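Local coordinates for periplasmic binding protein/LacI transcriptional regulator (Burkholderia multivorans, PDB 4YLE) that probably binds a simple sugar in the periplasm and delivers it to an ABC transporter, as solute-binding proteins of this family do, at residues D165-V170 with N223-C229; V153-L157 with L272-D276; G117-V121 with R298-L303. All coordinates share one frame; numbering follows the deposited sequence.

Contact 1. Residues D165-V170 with N223-C229; sequences DQVGIV and NLKALLC
Four backbone hydrogen bonds join residues 165-170 to residues 223-229 as neighbouring parallel strands, their axes 22° apart. Gly168 is held through both its N and its O: the N gives a bond to Ala226 O (3.1 Å), and the O accepts one from Leu228 N (2.8 Å). Leu228 O then takes Val170 N, and at the other end Lys225 N reaches Gln166 O at 2.8 Å. The Val170 bond is the most bent of the set, 153° at the hydrogen. Ala226 N, buried here, finds no partner in the model.

Beyond the last direct bond, water takes over. One molecule accepts from Gln166 N and donates to Asn223 O; a second bonds to Gln166 OE1, Asn223 N and Asn223 OD1, so the two side-chain amides, whose planes stand 54° apart, meet through it.

The apolar contacts fall on both faces of the sheet. On the face of Val167, Ala226 and Leu228, the Leu228 methyl CD1 lies 3.7 Å from Val167 CB, while Val167 CG1 touches Ala226 CB. On the other, Cys229 SG sits 4.0 Å from Val170 CB; Leu224 CD1 reaches back to Val167 C at 3.7 Å. Asp165 and Lys225 meet through the aliphatic part of the lysine, CG of Asp165 lying 3.7 Å from CG of Lys225; the carboxylate forms its salt bridge with Lys162.

Strand 166-171 also bonds to strand 196-202 along its other edge, through Val167 and Ile169. Helix 177-193 covers the face of Ile169 and Leu228 with Phe186, and helix 207-220 lies against Val170, Leu224 and Leu227 on the other. These are the two inner strands of a Rossmann-like four-stranded parallel sheet, order 2-1-3-4, as in periplasmic binding protein lobes.

Contact 2. Residues V153-L157 with L272-D276; sequences VGDYL and LATAD
Leu272 opens the second segment by reaching two side chains of helix 146-160 at once. Its CG stands anti to the backbone N (chi1 175°), and the two methyls part from there: CD1 lies 3.8 Å from Tyr156 CE2, and CD2 lies 3.7 Å from Leu157 CD1, the two leucines crossing at about a right angle. Ala273 follows with its CB 3.9 Å from Tyr156 CD2, on the same part of the ring, which it and Leu272 approach obliquely. Thr274 points its CB away from the helix, and its OG1 is bonded to Asp232 and to Asn258 N; its carbonyl O lies 3.7 Å from Val153 CG2. That same valine methyl meets Ala275 CB at 3.7 Å. No hydrogen bond crosses; the segments meet by van der Waals contact. Val153, Tyr156 and Leu157 thus pack across strand 274-276 and the two residues leading into it, a segment backbone-bonded between the line of strand 252-254 and the antiparallel strand 308-314. At about 9 Å, the Thr274 side chain is near the bound unknown ligand without touching it. Such a helix layer on a sheet belongs to the alpha/beta lobes of periplasmic binding proteins.

Contact 3. Residues G117-V121 with R298-L303; sequences GIIVV and RKQAEL
The side-chain amide of Gln300 bonds to both polar backbone atoms of Val120. Val120 N donates to Gln300 OE1 at 2.9 Å, and Gln300 NE2 returns a bond to Val120 O at 3.0 Å. Val120 O is met in its carbonyl plane, on a lone pair, by a nearly straight N-H (166°); the donor to OE1 comes in tilted from the plane of the glutamine carbonyl. Together they fix the rotation of the amide. NE2 has a second acceptor in Asn138 O, so this buried nitrogen serves two acceptors. The glutamine reaches the strand by a kink about CB-CG (chi2 72°), after a first torsion that sets CG anti to its backbone N.

Ile119 packs beside the amide. Its CD1 lies 3.7 Å from Arg298 O, while CG2 lies 3.7 Å from CD1 of Leu303, the two side chains crossing at about a right angle.

Several polar groups of the loop are paired within it. Glu302 OE1 accepts Lys299 N at 3.0 Å, and OE2 forms a salt bridge with Arg298 NH1 (2.9 Å), lying in the guanidinium plane though itself met from above the carboxylate plane. Arg298 NE has a further partner in Glu296. Backbone bonds from Glu302 N to Lys299 O and from Leu303 N to Gln300 O close the short 3-10 turn.

The loop after helix 279-295 thus meets the start of strand 119-123 in the parallel part of the N-terminal lobe's sheet. That strand follows helix 107-115, which Gly117 ends as the C-prime residue of a Schellman motif, and bonds to strand 95-98 through Ile119 and Val121. Val120 rests on Val110, Ala113 and Val114 of that helix, Gln300 touches Val114 too, and Leu303 leans on Pro140 and on Ala293 of helix 279-295.

From the N terminus, residues 117-121 come first and wait longest for their partner: contact 3 closes the widest loop, ending at 298-303, after helix 279-295. Inside it lies the loop of contact 2, from 153-157 to 272-276, and inside that the loop of contact 1, from 165-170 to 223-229. The three are nested, and none cross. Contacts 1 and 2 touch, Leu157 CD2 packing 3.6 Å from Leu228 CG, so helix 146-160 lies over the sheet from 226-229 to 274-276, which continues beyond 252-254. Contact 3 lies in the other lobe, about 43 Å from contact 1 between centres; strand 308-314, broken along its length, runs between the sheet regions of contacts 2 and 3.

Contact 1. Residues D165-V170 with N223-C229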
ATOM      1  N   ASP A 165      26.755   2.314  -9.126  1.00 31.13           N
ATOM      2  CA  ASP A 165      26.466   2.282  -7.689  1.00 26.21           C
ATOM      3  C   ASP A 165      25.567   1.103  -7.310  1.00 32.44           C
ATOM      4  O   ASP A 165      24.550   0.879  -7.946  1.00 28.55           O
ATOM      5  CB  ASP A 165      25.778   3.560  -7.232  1.00 25.51           C
ATOM      6  CG  ASP A 165      26.729   4.721  -7.059  1.00 26.99           C
ATOM      7  OD1 ASP A 165      27.953   4.542  -7.212  1.00 28.48           O
ATOM      8  OD2 ASP A 165      26.223   5.813  -6.746  1.00 30.71           O
ATOM      9  N   GLN A 166      25.962   0.386  -6.263  1.00 28.13           N
ATOM     10  CA  GLN A 166      25.196  -0.718  -5.698  1.00 25.54           C
ATOM     11  C   GLN A 166      24.040  -0.234  -4.830  1.00 26.70           C
ATOM     12  O   GLN A 166      24.222   0.608  -3.955  1.00 21.11           O
ATOM     13  CB  GLN A 166      26.101  -1.597  -4.842  1.00 25.32           C
ATOM     14  CG  GLN A 166      27.164  -2.371  -5.634  1.00 25.39           C
ATOM     15  CD  GLN A 166      28.072  -3.161  -4.740  1.00 27.40           C
ATOM     16  OE1 GLN A 166      28.211  -2.861  -3.557  1.00 32.62           O
ATOM     17  NE2 GLN A 166      28.715  -4.183  -5.304  1.00 39.92           N
ATOM     18  N   VAL A 167      22.845  -0.781  -5.042  1.00 20.47           N
ATOM     19  CA  VAL A 167      21.707  -0.478  -4.183  1.00 18.99           C
ATOM     20  C   VAL A 167      20.936  -1.755  -3.840  1.00 18.36           C
ATOM     21  O   VAL A 167      21.072  -2.759  -4.534  1.00 19.11           O
ATOM     22  CB  VAL A 167      20.774   0.562  -4.869  1.00 19.05           C
ATOM     23  CG1 VAL A 167      21.631   1.728  -5.387  1.00 19.88           C
ATOM     24  CG2 VAL A 167      20.012  -0.080  -6.010  1.00 23.24           C
ATOM     25  N   GLY A 168      20.166  -1.700  -2.755  1.00 17.24           N
ATOM     26  CA  GLY A 168      19.288  -2.775  -2.350  1.00 17.50           C
ATOM     27  C   GLY A 168      17.867  -2.300  -2.321  1.00 17.20           C
ATOM     28  O   GLY A 168      17.605  -1.136  -2.049  1.00 16.50           O
ATOM     29  N   ILE A 169      16.943  -3.216  -2.637  1.00 16.12           N
ATOM     30  CA  ILE A 169      15.509  -2.944  -2.572  1.00 15.00           C
ATOM     31  C   ILE A 169      14.891  -3.741  -1.423  1.00 17.42           C
ATOM     32  O   ILE A 169      14.999  -4.973  -1.361  1.00 16.20           O
ATOM     33  CB  ILE A 169      14.819  -3.288  -3.896  1.00 16.88           C
ATOM     34  CG1 ILE A 169      15.420  -2.432  -4.997  1.00 16.01           C
ATOM     35  CG2 ILE A 169      13.294  -3.077  -3.808  1.00 18.87           C
ATOM     36  CD1 ILE A 169      14.889  -2.728  -6.404  1.00 16.85           C
ATOM     37  N   VAL A 170      14.260  -3.014  -0.516  1.00 17.21           N
ATOM     38  CA  VAL A 170      13.520  -3.597   0.587  1.00 15.30           C
ATOM     39  C   VAL A 170      12.035  -3.590   0.187  1.00 18.50           C
ATOM     40  O   VAL A 170      11.408  -2.544   0.101  1.00 20.70           O
ATOM     41  CB  VAL A 170      13.749  -2.848   1.895  1.00 14.68           C
ATOM     42  CG1 VAL A 170      13.120  -3.630   3.070  1.00 19.88           C
ATOM     43  CG2 VAL A 170      15.224  -2.660   2.140  1.00 15.72           C
ATOM     44  N   ASN A 223      29.903  -1.565   0.111  1.00 24.00           N
ATOM     45  CA  ASN A 223      29.867  -0.455  -0.828  1.00 28.05           C
ATOM     46  C   ASN A 223      28.446  -0.007  -1.217  1.00 21.07           C
ATOM     47  O   ASN A 223      28.275   0.754  -2.154  1.00 24.15           O
ATOM     48  CB  ASN A 223      30.639  -0.847  -2.083  1.00 37.55           C
ATOM     49  CG  ASN A 223      32.027  -1.381  -1.764  1.00 42.79           C
ATOM     50  OD1 ASN A 223      32.330  -2.566  -1.948  1.00 44.25           O
ATOM     51  ND2 ASN A 223      32.871  -0.502  -1.277  1.00 30.00           N
ATOM     52  N   LEU A 224      27.447  -0.470  -0.482  1.00 20.81           N
ATOM     53  CA  LEU A 224      26.068  -0.115  -0.769  1.00 19.06           C
ATOM     54  C   LEU A 224      25.866   1.392  -0.716  1.00 19.26           C
ATOM     55  O   LEU A 224      26.356   2.050   0.198  1.00 21.32           O
ATOM     56  CB  LEU A 224      25.120  -0.790   0.225  1.00 18.52           C
ATOM     57  CG  LEU A 224      23.701  -0.921  -0.321  1.00 18.12           C
ATOM     58  CD1 LEU A 224      23.679  -2.024  -1.363  1.00 21.43           C
ATOM     59  CD2 LEU A 224      22.703  -1.202   0.804  1.00 24.06           C
ATOM     60  N   LYS A 225      25.134   1.937  -1.690  1.00 20.07           N
ATOM     61  CA  LYS A 225      24.939   3.387  -1.754  1.00 22.77           C
ATOM     62  C   LYS A 225      23.519   3.840  -1.438  1.00 18.13           C
ATOM     63  O   LYS A 225      23.311   5.010  -1.131  1.00 21.81           O
ATOM     64  CB  LYS A 225      25.311   3.884  -3.143  1.00 24.72           C
ATOM     65  CG  LYS A 225      26.763   3.700  -3.468  1.00 26.11           C
ATOM     66  CD  LYS A 225      27.606   4.713  -2.715  1.00 29.76           C
ATOM     67  CE  LYS A 225      29.015   4.748  -3.283  1.00 48.19           C
ATOM     68  NZ  LYS A 225      29.799   5.884  -2.736  1.00 64.08           N
ATOM     69  N   ALA A 226      22.540   2.934  -1.514  1.00 18.04           N
ATOM     70  CA  ALA A 226      21.172   3.307  -1.239  1.00 18.54           C
ATOM     71  C   ALA A 226      20.314   2.098  -0.926  1.00 16.05           C
ATOM     72  O   ALA A 226      20.596   0.971  -1.345  1.00 18.05           O
ATOM     73  CB  ALA A 226      20.577   4.044  -2.411  1.00 18.08           C
ATOM     74  N   LEU A 227      19.262   2.369  -0.181  1.00 15.10           N
ATOM     75  CA  LEU A 227      18.231   1.397   0.122  1.00 17.65           C
ATOM     76  C   LEU A 227      16.902   1.953  -0.346  1.00 16.27           C
ATOM     77  O   LEU A 227      16.490   3.007   0.116  1.00 17.42           O
ATOM     78  CB  LEU A 227      18.173   1.135   1.615  1.00 18.51           C
ATOM     79  CG  LEU A 227      19.406   0.403   2.156  1.00 16.67           C
ATOM     80  CD1 LEU A 227      19.666   0.693   3.647  1.00 18.68           C
ATOM     81  CD2 LEU A 227      19.295  -1.091   1.906  1.00 17.98           C
ATOM     82  N   LEU A 228      16.252   1.234  -1.262  1.00 14.75           N
ATOM     83  CA  LEU A 228      14.993   1.683  -1.830  1.00 17.12           C
ATOM     84  C   LEU A 228      13.891   0.845  -1.188  1.00 12.72           C
ATOM     85  O   LEU A 228      13.838  -0.374  -1.406  1.00 14.64           O
ATOM     86  CB  LEU A 228      14.977   1.514  -3.347  1.00 16.73           C
ATOM     87  CG  LEU A 228      15.999   2.286  -4.187  1.00 15.73           C
ATOM     88  CD1 LEU A 228      17.407   1.748  -4.024  1.00 17.87           C
ATOM     89  CD2 LEU A 228      15.578   2.252  -5.650  1.00 18.55           C
ATOM     90  N   CYS A 229      13.021   1.484  -0.409  1.00 15.28           N
ATOM     91  CA  CYS A 229      12.072   0.781   0.440  1.00 14.00           C
ATOM     92  C   CYS A 229      10.663   0.950  -0.049  1.00 14.94           C
ATOM     93  O   CYS A 229      10.246   2.064  -0.354  1.00 15.83           O
ATOM     94  CB  CYS A 229      12.164   1.267   1.882  1.00 15.24           C
ATOM     95  SG  CYS A 229      13.810   1.081   2.566  1.00 16.11           S
TER
HETATM   96  O   HOH W   1      28.541   0.754  -4.875  1.00 24.13           O
HETATM   97  O   HOH W   2      29.629  -3.920  -1.575  1.00 31.17           O

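Contact 2. Residues V153-L157 with L272-D276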
ATOM      1  N   VAL A 153      10.083   7.975  -7.399  1.00 19.80           N
ATOM      2  CA  VAL A 153      10.964   7.979  -6.238  1.00 16.55           C
ATOM      3  C   VAL A 153      12.353   7.513  -6.662  1.00 22.01           C
ATOM      4  O   VAL A 153      13.336   8.170  -6.372  1.00 20.87           O
ATOM      5  CB  VAL A 153      10.410   7.101  -5.125  1.00 16.12           C
ATOM      6  CG1 VAL A 153      11.371   7.053  -3.925  1.00 17.69           C
ATOM      7  CG2 VAL A 153       9.005   7.646  -4.719  1.00 15.82           C
ATOM      8  N   GLY A 154      12.412   6.396  -7.371  1.00 20.35           N
ATOM      9  CA  GLY A 154      13.672   5.892  -7.891  1.00 19.55           C
ATOM     10  C   GLY A 154      14.431   6.890  -8.765  1.00 20.82           C
ATOM     11  O   GLY A 154      15.679   6.996  -8.670  1.00 23.92           O
ATOM     12  N   ASP A 155      13.709   7.616  -9.621  1.00 20.63           N
ATOM     13  CA  ASP A 155      14.337   8.618 -10.492  1.00 24.01           C
ATOM     14  C   ASP A 155      15.002   9.734  -9.707  1.00 25.33           C
ATOM     15  O   ASP A 155      16.073  10.201 -10.090  1.00 28.44           O
ATOM     16  CB  ASP A 155      13.310   9.243 -11.459  1.00 29.60           C
ATOM     17  CG  ASP A 155      12.947   8.327 -12.620  1.00 30.96           C
ATOM     18  OD1 ASP A 155      13.671   7.341 -12.869  1.00 28.92           O
ATOM     19  OD2 ASP A 155      11.925   8.608 -13.286  1.00 28.68           O
ATOM     20  N   TYR A 156      14.354  10.212  -8.656  1.00 22.80           N
ATOM     21  CA  TYR A 156      14.949  11.257  -7.838  1.00 28.58           C
ATOM     22  C   TYR A 156      16.256  10.766  -7.204  1.00 28.86           C
ATOM     23  O   TYR A 156      17.279  11.457  -7.244  1.00 27.16           O
ATOM     24  CB  TYR A 156      13.968  11.723  -6.769  1.00 27.71           C
ATOM     25  CG  TYR A 156      14.423  12.981  -6.065  1.00 25.64           C
ATOM     26  CD1 TYR A 156      14.374  14.220  -6.697  1.00 27.63           C
ATOM     27  CD2 TYR A 156      14.918  12.925  -4.790  1.00 22.21           C
ATOM     28  CE1 TYR A 156      14.799  15.374  -6.047  1.00 28.79           C
ATOM     29  CE2 TYR A 156      15.347  14.068  -4.138  1.00 26.29           C
ATOM     30  CZ  TYR A 156      15.282  15.282  -4.760  1.00 28.08           C
ATOM     31  OH  TYR A 156      15.725  16.420  -4.102  1.00 36.49           O
ATOM     32  N   LEU A 157      16.222   9.569  -6.627  1.00 22.09           N
ATOM     33  CA  LEU A 157      17.426   8.948  -6.105  1.00 21.55           C
ATOM     34  C   LEU A 157      18.511   8.820  -7.152  1.00 23.89           C
ATOM     35  O   LEU A 157      19.680   9.100  -6.876  1.00 25.69           O
ATOM     36  CB  LEU A 157      17.103   7.568  -5.549  1.00 20.58           C
ATOM     37  CG  LEU A 157      18.286   6.726  -5.059  1.00 21.25           C
ATOM     38  CD1 LEU A 157      19.056   7.386  -3.898  1.00 21.49           C
ATOM     39  CD2 LEU A 157      17.747   5.349  -4.646  1.00 21.53           C
ATOM     40  N   LEU A 272      15.709  10.571   1.793  1.00 21.27           N
ATOM     41  CA  LEU A 272      15.846  11.434   0.635  1.00 23.63           C
ATOM     42  C   LEU A 272      14.535  11.746  -0.107  1.00 21.46           C
ATOM     43  O   LEU A 272      14.345  12.852  -0.621  1.00 23.96           O
ATOM     44  CB  LEU A 272      16.840  10.805  -0.347  1.00 25.91           C
ATOM     45  CG  LEU A 272      17.002  11.540  -1.680  1.00 24.60           C
ATOM     46  CD1 LEU A 272      17.792  12.827  -1.451  1.00 27.02           C
ATOM     47  CD2 LEU A 272      17.676  10.650  -2.728  1.00 27.77           C
ATOM     48  N   ALA A 273      13.653  10.771  -0.189  1.00 24.62           N
ATOM     49  CA  ALA A 273      12.385  10.959  -0.885  1.00 19.70           C
ATOM     50  C   ALA A 273      11.390   9.912  -0.465  1.00 18.68           C
ATOM     51  O   ALA A 273      11.756   8.834  -0.014  1.00 17.71           O
ATOM     52  CB  ALA A 273      12.590  10.895  -2.383  1.00 22.06           C
ATOM     53  N   THR A 274      10.122  10.255  -0.630  1.00 18.84           N
ATOM     54  CA  THR A 274       9.022   9.319  -0.461  1.00 20.15           C
ATOM     55  C   THR A 274       7.978   9.689  -1.512  1.00 19.59           C
ATOM     56  O   THR A 274       8.286  10.426  -2.435  1.00 17.91           O
ATOM     57  CB  THR A 274       8.452   9.378   0.955  1.00 16.01           C
ATOM     58  OG1 THR A 274       7.465   8.353   1.125  1.00 19.76           O
ATOM     59  CG2 THR A 274       7.831  10.735   1.274  1.00 18.26           C
ATOM     60  N   ALA A 275       6.761   9.166  -1.394  1.00 18.55           N
ATOM     61  CA  ALA A 275       5.716   9.490  -2.373  1.00 19.36           C
ATOM     62  C   ALA A 275       4.412   9.523  -1.646  1.00 17.76           C
ATOM     63  O   ALA A 275       4.186   8.724  -0.727  1.00 18.40           O
ATOM     64  CB  ALA A 275       5.664   8.481  -3.505  1.00 16.05           C
ATOM     65  N   ASP A 276       3.535  10.435  -2.057  1.00 17.64           N
ATOM     66  CA  ASP A 276       2.203  10.470  -1.483  1.00 20.08           C
ATOM     67  C   ASP A 276       1.274   9.781  -2.466  1.00 17.00           C
ATOM     68  O   ASP A 276       1.179  10.181  -3.618  1.00 16.63           O
ATOM     69  CB  ASP A 276       1.759  11.897  -1.196  1.00 21.83           C
ATOM     70  CG  ASP A 276       0.666  11.970  -0.140  1.00 21.40           C
ATOM     71  OD1 ASP A 276      -0.135  11.019  -0.050  1.00 17.33           O
ATOM     72  OD2 ASP A 276       0.599  12.967   0.601  1.00 23.75           O
TER

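Contact 3. Residues G117-V121 with R298-L303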
ATOM      1  N   GLY A 117     -24.731 -10.608  -2.538  1.00 53.75           N
ATOM      2  CA  GLY A 117     -25.381  -9.394  -2.988  1.00 47.42           C
ATOM      3  C   GLY A 117     -24.712  -8.119  -2.505  1.00 43.95           C
ATOM      4  O   GLY A 117     -25.269  -7.032  -2.650  1.00 42.90           O
ATOM      5  N   ILE A 118     -23.520  -8.247  -1.927  1.00 42.42           N
ATOM      6  CA  ILE A 118     -22.771  -7.084  -1.464  1.00 39.24           C
ATOM      7  C   ILE A 118     -21.917  -6.539  -2.604  1.00 37.24           C
ATOM      8  O   ILE A 118     -21.336  -7.303  -3.369  1.00 38.03           O
ATOM      9  CB  ILE A 118     -21.881  -7.457  -0.250  1.00 38.72           C
ATOM     10  CG1 ILE A 118     -22.760  -8.001   0.889  1.00 41.05           C
ATOM     11  CG2 ILE A 118     -21.052  -6.270   0.220  1.00 35.58           C
ATOM     12  CD1 ILE A 118     -21.988  -8.507   2.095  1.00 46.87           C
ATOM     13  N   ILE A 119     -21.845  -5.218  -2.722  1.00 35.87           N
ATOM     14  CA  ILE A 119     -20.968  -4.597  -3.696  1.00 32.97           C
ATOM     15  C   ILE A 119     -19.581  -4.556  -3.060  1.00 31.11           C
ATOM     16  O   ILE A 119     -19.430  -4.092  -1.943  1.00 30.00           O
ATOM     17  CB  ILE A 119     -21.471  -3.166  -4.094  1.00 31.54           C
ATOM     18  CG1 ILE A 119     -22.832  -3.272  -4.808  1.00 33.52           C
ATOM     19  CG2 ILE A 119     -20.458  -2.410  -4.985  1.00 33.38           C
ATOM     20  CD1 ILE A 119     -22.799  -4.079  -6.111  1.00 35.24           C
ATOM     21  N   VAL A 120     -18.583  -5.069  -3.764  1.00 31.05           N
ATOM     22  CA  VAL A 120     -17.192  -4.977  -3.295  1.00 29.33           C
ATOM     23  C   VAL A 120     -16.368  -4.132  -4.228  1.00 27.47           C
ATOM     24  O   VAL A 120     -16.388  -4.335  -5.430  1.00 28.39           O
ATOM     25  CB  VAL A 120     -16.563  -6.368  -3.191  1.00 34.04           C
ATOM     26  CG1 VAL A 120     -15.127  -6.272  -2.686  1.00 33.98           C
ATOM     27  CG2 VAL A 120     -17.431  -7.285  -2.309  1.00 33.35           C
ATOM     28  N   VAL A 121     -15.621  -3.192  -3.642  1.00 25.07           N
ATOM     29  CA  VAL A 121     -14.679  -2.354  -4.342  1.00 23.25           C
ATOM     30  C   VAL A 121     -13.324  -2.615  -3.718  1.00 22.34           C
ATOM     31  O   VAL A 121     -13.210  -2.693  -2.509  1.00 21.96           O
ATOM     32  CB  VAL A 121     -15.038  -0.872  -4.214  1.00 21.30           C
ATOM     33  CG1 VAL A 121     -14.041  -0.009  -4.938  1.00 19.68           C
ATOM     34  CG2 VAL A 121     -16.460  -0.603  -4.762  1.00 22.40           C
ATOM     35  N   ARG A 298     -26.879  -1.113  -9.433  1.00 34.40           N
ATOM     36  CA  ARG A 298     -26.018  -1.881 -10.323  1.00 39.05           C
ATOM     37  C   ARG A 298     -25.654  -3.207  -9.707  1.00 44.09           C
ATOM     38  O   ARG A 298     -25.533  -3.315  -8.488  1.00 44.64           O
ATOM     39  CB  ARG A 298     -24.714  -1.145 -10.631  1.00 36.71           C
ATOM     40  CG  ARG A 298     -24.878   0.222 -11.230  1.00 37.88           C
ATOM     41  CD  ARG A 298     -25.288   0.129 -12.672  1.00 49.70           C
ATOM     42  NE  ARG A 298     -25.578   1.449 -13.215  1.00 46.11           N
ATOM     43  CZ  ARG A 298     -26.075   1.668 -14.423  1.00 58.58           C
ATOM     44  NH1 ARG A 298     -26.348   0.651 -15.228  1.00 65.08           N
ATOM     45  NH2 ARG A 298     -26.308   2.907 -14.824  1.00 66.02           N
ATOM     46  N   LYS A 299     -25.443  -4.198 -10.565  1.00 39.72           N
ATOM     47  CA  LYS A 299     -24.931  -5.492 -10.141  1.00 42.49           C
ATOM     48  C   LYS A 299     -23.415  -5.493 -10.178  1.00 44.45           C
ATOM     49  O   LYS A 299     -22.807  -4.838 -11.024  1.00 38.18           O
ATOM     50  CB  LYS A 299     -25.454  -6.604 -11.037  1.00 40.30           C
ATOM     51  CG  LYS A 299     -26.945  -6.675 -11.104  1.00 43.12           C
ATOM     52  CD  LYS A 299     -27.381  -7.809 -12.024  1.00 49.19           C
ATOM     53  CE  LYS A 299     -28.888  -8.017 -11.968  1.00 64.67           C
ATOM     54  NZ  LYS A 299     -29.340  -8.291 -10.579  1.00 60.12           N
ATOM     55  N   GLN A 300     -22.805  -6.247  -9.270  1.00 34.11           N
ATOM     56  CA  GLN A 300     -21.348  -6.366  -9.226  1.00 41.78           C
ATOM     57  C   GLN A 300     -20.723  -6.589 -10.610  1.00 35.52           C
ATOM     58  O   GLN A 300     -19.717  -5.956 -10.953  1.00 39.89           O
ATOM     59  CB  GLN A 300     -20.958  -7.512  -8.304  1.00 32.29           C
ATOM     60  CG  GLN A 300     -19.458  -7.647  -8.096  1.00 30.78           C
ATOM     61  CD  GLN A 300     -18.902  -6.523  -7.215  1.00 28.51           C
ATOM     62  OE1 GLN A 300     -19.598  -6.001  -6.343  1.00 27.67           O
ATOM     63  NE2 GLN A 300     -17.651  -6.166  -7.435  1.00 32.48           N
ATOM     64  N   ALA A 301     -21.317  -7.492 -11.387  1.00 37.50           N
ATOM     65  CA  ALA A 301     -20.806  -7.842 -12.713  1.00 41.61           C
ATOM     66  C   ALA A 301     -20.731  -6.630 -13.642  1.00 49.02           C
ATOM     67  O   ALA A 301     -19.960  -6.606 -14.597  1.00 49.38           O
ATOM     68  CB  ALA A 301     -21.681  -8.917 -13.335  1.00 43.72           C
ATOM     69  N   GLU A 302     -21.534  -5.625 -13.326  1.00 42.59           N
ATOM     70  CA  GLU A 302     -21.658  -4.413 -14.115  1.00 45.55           C
ATOM     71  C   GLU A 302     -20.536  -3.405 -13.894  1.00 45.19           C
ATOM     72  O   GLU A 302     -20.368  -2.487 -14.689  1.00 45.90           O
ATOM     73  CB  GLU A 302     -22.992  -3.739 -13.775  1.00 50.19           C
ATOM     74  CG  GLU A 302     -23.902  -3.513 -14.923  1.00 51.33           C
ATOM     75  CD  GLU A 302     -25.245  -2.982 -14.474  1.00 53.40           C
ATOM     76  OE1 GLU A 302     -25.726  -3.394 -13.397  1.00 49.41           O
ATOM     77  OE2 GLU A 302     -25.826  -2.157 -15.202  1.00 63.95           O
ATOM     78  N   LEU A 303     -19.776  -3.579 -12.817  1.00 38.33           N
ATOM     79  CA  LEU A 303     -18.830  -2.571 -12.358  1.00 34.58           C
ATOM     80  C   LEU A 303     -17.446  -2.744 -12.971  1.00 47.80           C
ATOM     81  O   LEU A 303     -17.236  -2.365 -14.124  1.00 50.12           O
ATOM     82  CB  LEU A 303     -18.741  -2.625 -10.842  1.00 32.57           C
ATOM     83  CG  LEU A 303     -20.106  -2.538 -10.154  1.00 32.44           C
ATOM     84  CD1 LEU A 303     -19.944  -2.607  -8.639  1.00 39.51           C
ATOM     85  CD2 LEU A 303     -20.876  -1.277 -10.578  1.00 40.08           C
TER